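Local coordinates for protein SPI-1 type 3 secretion system pilotin (Salmonella typhimurium, PDB 6XFJ) that serves as the outer-membrane pilot lipoprotein that the secretin InvG needs for correct localization during assembly of the type III secretion injectisome, at residues 66-69 with 70-74. Numbering follows the deposited sequence.
Sequences LSIY and QTLLA
Ser67 and Gln70 bind each other twice at the start of helix 68-80, each giving a backbone N-H to the other's side chain. Gln70 N donates to Ser67 OG at 3.0 Å, while Ser67 N donates to Gln70 OE1 at 2.8 Å, nearly straight at 169° although the donor stands above the amide's carbonyl plane. The serine hydroxyl can meet Gln70 N because OG sits between its own backbone N and carbonyl carbon (chi1 72°). This reciprocal pair is a capping box with Ser67 as N-cap; it gives acceptors to two amides, the second, Gln70 N, lying in the first helical turn, where no earlier turn supplies a carbonyl. Both polar ends have further partners across the dimer interface: Ser67 OG bonds to Asn65 O of the second subunit, and Gln70 OE1 to Gln70 NE2 of that subunit. Ser67 O takes Thr71 N at 2.9 Å and Thr71 OG1 at 2.9 Å, so the hydroxyl proton of Thr71, a buried residue packed on helix 44-59, is spent on the same carbonyl as its own N-H. Ile68 O accepts from Leu72 N, and Ile68 CG1 lies alongside Leu72 CD1 at 3.9 Å. Tyr69 O accepts from Leu73 N, whereas Tyr69 OH is hydrogen-bonded to Glu36 OE1.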
# COMPACT_ATOMS: atom_id res chain seq x y z
N LEU B 66 2.84 -5.87 -1.21
CA LEU B 66 3.82 -4.79 -1.07
C LEU B 66 3.19 -3.45 -1.32
O LEU B 66 2.12 -3.29 -1.90
CB LEU B 66 4.94 -5.00 -2.08
CG LEU B 66 5.73 -6.26 -1.89
CD1 LEU B 66 6.87 -6.23 -2.88
CD2 LEU B 66 6.19 -6.49 -0.48
N SER B 67 3.80 -2.43 -0.67
CA SER B 67 3.30 -1.05 -0.78
C SER B 67 3.64 -0.41 -2.11
O SER B 67 4.52 -0.90 -2.84
CB SER B 67 3.85 -0.22 0.35
OG SER B 67 5.22 0.02 0.13
N ILE B 68 3.03 0.74 -2.43
CA ILE B 68 3.47 1.50 -3.63
C ILE B 68 4.94 1.87 -3.48
O ILE B 68 5.64 1.88 -4.47
CB ILE B 68 2.55 2.66 -3.95
CG1 ILE B 68 2.76 3.07 -5.41
CG2 ILE B 68 2.75 3.81 -2.93
CD1 ILE B 68 1.80 4.11 -5.85
N TYR B 69 5.40 2.25 -2.27
CA TYR B 69 6.81 2.63 -2.15
C TYR B 69 7.68 1.44 -2.56
O TYR B 69 8.65 1.57 -3.29
CB TYR B 69 7.12 3.11 -0.71
CG TYR B 69 8.55 3.55 -0.59
CD1 TYR B 69 8.95 4.85 -0.92
CD2 TYR B 69 9.52 2.66 -0.20
CE1 TYR B 69 10.27 5.23 -0.93
CE2 TYR B 69 10.86 3.07 -0.14
CZ TYR B 69 11.24 4.36 -0.51
OH TYR B 69 12.54 4.74 -0.44
N GLN B 70 7.38 0.29 -1.98
CA GLN B 70 8.20 -0.94 -2.17
C GLN B 70 8.15 -1.38 -3.65
O GLN B 70 9.16 -1.81 -4.16
CB GLN B 70 7.66 -2.06 -1.32
CG GLN B 70 7.91 -1.79 0.17
CD GLN B 70 6.97 -2.48 1.13
OE1 GLN B 70 6.12 -3.25 0.74
NE2 GLN B 70 7.08 -2.15 2.44
N THR B 71 7.00 -1.21 -4.29
CA THR B 71 6.90 -1.64 -5.70
C THR B 71 7.50 -0.64 -6.66
O THR B 71 8.09 -1.05 -7.67
CB THR B 71 5.48 -2.02 -6.03
OG1 THR B 71 4.60 -0.96 -5.74
CG2 THR B 71 5.07 -3.27 -5.28
N LEU B 72 7.41 0.65 -6.42
CA LEU B 72 8.18 1.65 -7.20
C LEU B 72 9.68 1.37 -7.06
O LEU B 72 10.43 1.44 -8.00
CB LEU B 72 7.82 3.08 -6.79
CG LEU B 72 6.46 3.59 -7.25
CD1 LEU B 72 6.07 4.84 -6.53
CD2 LEU B 72 6.46 3.83 -8.77
N LEU B 73 10.11 1.12 -5.81
CA LEU B 73 11.55 0.91 -5.57
C LEU B 73 12.00 -0.38 -6.30
O LEU B 73 13.04 -0.38 -6.90
CB LEU B 73 11.80 0.83 -4.07
CG LEU B 73 13.26 0.90 -3.64
CD1 LEU B 73 13.90 2.21 -3.99
CD2 LEU B 73 13.36 0.67 -2.15
N ALA B 74 11.19 -1.44 -6.22
CA ALA B 74 11.48 -2.68 -6.99
C ALA B 74 11.58 -2.40 -8.49
O ALA B 74 12.51 -2.90 -9.13
CB ALA B 74 10.46 -3.74 -6.70